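Local coordinates for vitamin B12-binding protein (Vibrio cholerae O395, PDB 5YSC) that binds vitamin B12 in the periplasm and probably delivers it to the membrane transporter BtuCD for import, at residues V44-S47 / E48-Y52; P89-E92 / L93-R97. One frame throughout, in Å; residues are numbered along the deposited sequence.

Interaction 1: V44-S47 / E48-Y52; sequences VAVS and EYSDY. With SO4 (sulfate ion), chain C.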
loop_
_atom_site.group_PDB
_atom_site.type_symbol
_atom_site.label_atom_id
_atom_site.label_comp_id
_atom_site.label_asym_id
_atom_site.label_seq_id
_atom_site.Cartn_x
_atom_site.Cartn_y
_atom_site.Cartn_z
ATOM N N VAL A 44 -2.319 20.114 7.587
ATOM C CA VAL A 44 -1.517 20.777 8.605
ATOM C C VAL A 44 -0.631 19.797 9.362
ATOM O O VAL A 44 0.202 20.238 10.163
ATOM C CB VAL A 44 -2.391 21.593 9.591
ATOM C CG1 VAL A 44 -3.184 22.664 8.868
ATOM C CG2 VAL A 44 -3.342 20.690 10.361
ATOM N N ALA A 45 -0.783 18.487 9.139
ATOM C CA ALA A 45 0.162 17.503 9.650
ATOM C C ALA A 45 -0.082 16.178 8.944
ATOM O O ALA A 45 -1.187 15.915 8.440
ATOM C CB ALA A 45 0.053 17.304 11.171
ATOM N N VAL A 46 0.961 15.355 8.927
ATOM C CA VAL A 46 0.951 14.066 8.247
ATOM C C VAL A 46 1.739 13.077 9.104
ATOM O O VAL A 46 2.122 13.378 10.239
ATOM C CB VAL A 46 1.525 14.172 6.818
ATOM C CG1 VAL A 46 0.655 15.092 5.952
ATOM C CG2 VAL A 46 2.983 14.588 6.857
ATOM N N SER A 47 1.971 11.884 8.574
ATOM C CA SER A 47 2.722 10.832 9.230
ATOM C C SER A 47 4.185 10.849 8.811
ATOM O O SER A 47 4.557 11.444 7.805
ATOM C CB SER A 47 2.122 9.480 8.889
ATOM O OG SER A 47 2.497 9.084 7.586
ATOM N N GLU A 48 5.016 10.189 9.617
ATOM C CA GLU A 48 6.338 9.795 9.158
ATOM C C GLU A 48 6.167 8.974 7.886
ATOM O O GLU A 48 5.178 8.259 7.716
ATOM C CB GLU A 48 7.082 8.984 10.237
ATOM C CG GLU A 48 7.596 9.837 11.407
ATOM C CD GLU A 48 8.307 9.038 12.518
ATOM O OE1 GLU A 48 9.024 8.055 12.251
ATOM O OE2 GLU A 48 8.118 9.409 13.696
ATOM N N TYR A 49 7.105 9.132 6.966
ATOM C CA TYR A 49 7.054 8.536 5.644
ATOM C C TYR A 49 5.980 9.110 4.733
ATOM O O TYR A 49 5.794 8.586 3.637
ATOM C CB TYR A 49 6.898 7.027 5.722
ATOM C CG TYR A 49 8.221 6.376 5.944
ATOM C CD1 TYR A 49 8.728 6.272 7.204
ATOM C CD2 TYR A 49 8.966 5.912 4.893
ATOM C CE1 TYR A 49 9.963 5.687 7.439
ATOM C CE2 TYR A 49 10.198 5.321 5.092
ATOM C CZ TYR A 49 10.686 5.211 6.374
ATOM O OH TYR A 49 11.905 4.626 6.586
ATOM N N SER A 50 5.305 10.188 5.115
ATOM C CA SER A 50 4.452 10.928 4.180
ATOM C C SER A 50 5.383 11.792 3.347
ATOM O O SER A 50 5.576 12.982 3.605
ATOM C CB SER A 50 3.403 11.766 4.901
ATOM O OG SER A 50 2.409 10.973 5.512
ATOM N N ASP A 51 5.987 11.164 2.339
ATOM C CA ASP A 51 6.996 11.814 1.496
ATOM C C ASP A 51 6.548 11.992 0.057
ATOM O O ASP A 51 7.389 12.262 -0.824
ATOM C CB ASP A 51 8.285 11.021 1.526
ATOM C CG ASP A 51 8.111 9.581 1.068
ATOM O OD1 ASP A 51 7.045 9.185 0.510
ATOM O OD2 ASP A 51 9.098 8.840 1.256
ATOM N N TYR A 52 5.250 11.831 -0.215
ATOM C CA TYR A 52 4.741 11.960 -1.540
ATOM C C TYR A 52 3.345 12.576 -1.519
ATOM O O TYR A 52 2.496 12.120 -0.735
ATOM C CB TYR A 52 4.669 10.642 -2.291
ATOM C CG TYR A 52 4.506 10.907 -3.760
ATOM C CD1 TYR A 52 5.611 11.138 -4.551
ATOM C CD2 TYR A 52 3.248 11.047 -4.333
ATOM C CE1 TYR A 52 5.478 11.462 -5.872
ATOM C CE2 TYR A 52 3.104 11.367 -5.705
ATOM C CZ TYR A 52 4.238 11.582 -6.451
ATOM O OH TYR A 52 4.096 11.906 -7.805
HETATM S S SO4 C . 9.761 11.395 8.084
HETATM O O1 SO4 C . 9.019 11.504 6.815
HETATM O O2 SO4 C . 11.085 12.002 7.942
HETATM O O3 SO4 C . 9.915 9.976 8.402
HETATM O O4 SO4 C . 9.075 12.100 9.167
#

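Interaction 2: P89-E92 / L93-R97; sequences PPRE and LAKLR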
loop_
_atom_site.group_PDB
_atom_site.type_symbol
_atom_site.label_atom_id
_atom_site.label_comp_id
_atom_site.label_asym_id
_atom_site.label_seq_id
_atom_site.Cartn_x
_atom_site.Cartn_y
_atom_site.Cartn_z
ATOM N N PRO A 89 -2.621 2.619 15.580
ATOM C CA PRO A 89 -2.966 1.948 16.863
ATOM C C PRO A 89 -4.435 2.118 17.210
ATOM O O PRO A 89 -4.915 3.251 17.328
ATOM C CB PRO A 89 -2.082 2.685 17.874
ATOM C CG PRO A 89 -1.070 3.415 17.074
ATOM C CD PRO A 89 -1.678 3.726 15.791
ATOM N N PRO A 90 -5.178 1.011 17.423
ATOM C CA PRO A 90 -6.624 1.115 17.692
ATOM C C PRO A 90 -6.992 2.011 18.859
ATOM O O PRO A 90 -7.994 2.714 18.802
ATOM C CB PRO A 90 -7.019 -0.339 17.979
ATOM C CG PRO A 90 -6.038 -1.145 17.277
ATOM C CD PRO A 90 -4.750 -0.391 17.253
ATOM N N ARG A 91 -6.226 1.953 19.950
ATOM C CA ARG A 91 -6.562 2.751 21.119
ATOM C C ARG A 91 -6.510 4.234 20.802
ATOM O O ARG A 91 -7.374 5.003 21.225
ATOM C CB ARG A 91 -5.604 2.424 22.271
ATOM C CG ARG A 91 -5.814 3.293 23.499
ATOM C CD ARG A 91 -4.918 2.884 24.640
ATOM N NE ARG A 91 -5.009 3.810 25.760
ATOM C CZ ARG A 91 -5.926 3.764 26.723
ATOM N NH1 ARG A 91 -5.896 4.662 27.703
ATOM N NH2 ARG A 91 -6.881 2.845 26.710
ATOM N N GLU A 92 -5.479 4.665 20.064
ATOM C CA GLU A 92 -5.343 6.091 19.814
ATOM C C GLU A 92 -6.423 6.600 18.864
ATOM O O GLU A 92 -6.902 7.735 19.024
ATOM C CB GLU A 92 -3.930 6.387 19.305
ATOM C CG GLU A 92 -2.913 6.550 20.408
ATOM C CD GLU A 92 -2.008 5.362 20.547
ATOM O OE1 GLU A 92 -0.754 5.521 20.407
ATOM O OE2 GLU A 92 -2.550 4.259 20.788
ATOM N N LEU A 93 -6.802 5.804 17.846
ATOM C CA LEU A 93 -7.922 6.188 16.987
ATOM C C LEU A 93 -9.205 6.257 17.780
ATOM O O LEU A 93 -10.005 7.184 17.606
ATOM C CB LEU A 93 -8.099 5.201 15.844
ATOM C CG LEU A 93 -7.127 5.157 14.699
ATOM C CD1 LEU A 93 -7.671 4.194 13.651
ATOM C CD2 LEU A 93 -6.936 6.546 14.134
ATOM N N ALA A 94 -9.429 5.276 18.660
ATOM C CA ALA A 94 -10.622 5.328 19.491
ATOM C C ALA A 94 -10.612 6.593 20.334
ATOM O O ALA A 94 -11.636 7.281 20.455
ATOM C CB ALA A 94 -10.722 4.075 20.377
ATOM N N LYS A 95 -9.450 6.942 20.893
ATOM C CA LYS A 95 -9.346 8.189 21.656
ATOM C C LYS A 95 -9.758 9.376 20.803
ATOM O O LYS A 95 -10.535 10.232 21.240
ATOM C CB LYS A 95 -7.922 8.389 22.181
ATOM C CG LYS A 95 -7.768 8.297 23.688
ATOM C CD LYS A 95 -6.721 7.286 24.106
ATOM C CE LYS A 95 -5.317 7.836 23.988
ATOM N NZ LYS A 95 -4.208 6.802 23.895
ATOM N N LEU A 96 -9.236 9.448 19.571
ATOM C CA LEU A 96 -9.584 10.557 18.686
ATOM C C LEU A 96 -11.082 10.598 18.413
ATOM O O LEU A 96 -11.676 11.686 18.319
ATOM C CB LEU A 96 -8.796 10.441 17.375
ATOM C CG LEU A 96 -7.306 10.723 17.514
ATOM C CD1 LEU A 96 -6.632 10.445 16.159
ATOM C CD2 LEU A 96 -7.031 12.139 17.991
ATOM N N ARG A 97 -11.701 9.431 18.231
ATOM C CA ARG A 97 -13.142 9.393 18.043
ATOM C C ARG A 97 -13.839 9.897 19.301
ATOM O O ARG A 97 -14.784 10.684 19.224
ATOM C CB ARG A 97 -13.612 7.979 17.701
ATOM C CG ARG A 97 -13.227 7.494 16.305
ATOM C CD ARG A 97 -13.976 6.216 15.864
ATOM N NE ARG A 97 -13.682 5.047 16.691
ATOM C CZ ARG A 97 -12.632 4.239 16.518
ATOM N NH1 ARG A 97 -11.747 4.479 15.535
ATOM N NH2 ARG A 97 -12.461 3.182 17.320
HETATM O O HOH W 1 -9.862 2.079 16.721
#

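Interaction 1: V44-S47 / E48-Y52
S50 folds back onto S47 and V46 in a type II beta turn that runs from S47 to S50, just after a strand. S50 N donates to S47 O at 3.1 Å, closing the turn. Between them E48 takes the extended corner and Y49 the left-handed one (phi 69°). The peptide linking these two residues is turned so that its carbonyl and its N-H serve different partners. S47 OG donates to E48 O over 2.8 Å; a chi1 of 77° sets this hydroxyl between its own N and carbonyl carbon, close enough to grip the turn. Y49 N meets a sulfate, probably from the crystallisation liquor, bonding to O1 at 3.1 Å and only weakly to O3.

The tight part is the inner side. S50 CB presses against V46 CG2 at 3.5 Å, closer than usual for two carbons, and S47 OG and S50 OG lie 2.8 Å apart. T31 OG1 is a further hydrogen-bonding partner of S50 OG, so these buried hydroxyls form a small polar cluster.

The outer side is looser. E48 CB and CG merely brush the sulfate, E48 CG standing 3.5 Å from its O4, while the acid ends on N64 and, through a weak bond, on cyanocobalamin. Y49, which with E48 lines the cyanocobalamin pocket, is exposed.

Strand 43-45, an outer strand of a four-stranded parallel sheet beside 23-25, leads into this turn. Helix 28-36 backs it, with T31 against V46 and P28 touching both S47 and Y49, while the backbones of E60, V62 and A63 hold V46 and E48 from the loop that follows in the chain.

Interaction 2: P89-E92 / L93-R97
L93 N donates to P89 O at 3.2 Å and so joins the first turn of helix 90-98 to its N-cap residue; E92 N adds a weak second bond to the same oxygen. P90, the first residue of the helix, has no N-H that would need an acceptor, which suits it to this end. Three further i to i+4 bonds follow, A94 N to P90 O, K95 N to R91 O and L96 N to E92 O, each 2.9 Å.

P90 O is held twice: it accepts from A94 N and, at 2.9 Å, also from a water, which in turn accepts from R97 NH2. Chi3 of -64° and chi4 of -84° turn the R97 guanidinium back, so that A94 CA and L93 O lie under the rim of one face, with the water in plane at its edge.

No salt bridge forms among R91, E92 and K95. K95 NZ sits 3.6 Å from R91 NE, the lysine CD lying over one face of the guanidinium, and E92 OE2 is 4.3 Å from K95 NZ. E92 and K95 run side by side, both touching I70 of helix 70-76.

In this beta-alpha-beta unit L93 packs on A83 of strand 80-83, and L96 on I81 of that strand and I103 of strand 103-105. The start of the helix is thus held by main-chain bonds and one bridging water, and the acid probably offsets in part the closeness of two positive side chains.

Overall arrangement
From the N terminus the chain first meets interaction 1, where residues 44-52 leave strand 43-45 and turn to contribute E48 and Y49 to the cobalamin pocket. Helix 70-76 and strand 80-83 come next, and then interaction 2, whose residues 89-97 start helix 90-98. The two lie in series, neither nested nor crossed: their centres are about 19 Å apart and their nearest atoms about 10 Å, without touching. Interaction 1 closes a beta turn; interaction 2 closes no loop but spans the first turns of a helix. Both attach to one four-stranded parallel sheet: interaction 1 follows an outer strand, while interaction 2 opens the helix of the beta-alpha-beta crossover from strand 80-83 to strand 103-105 at the opposite edge.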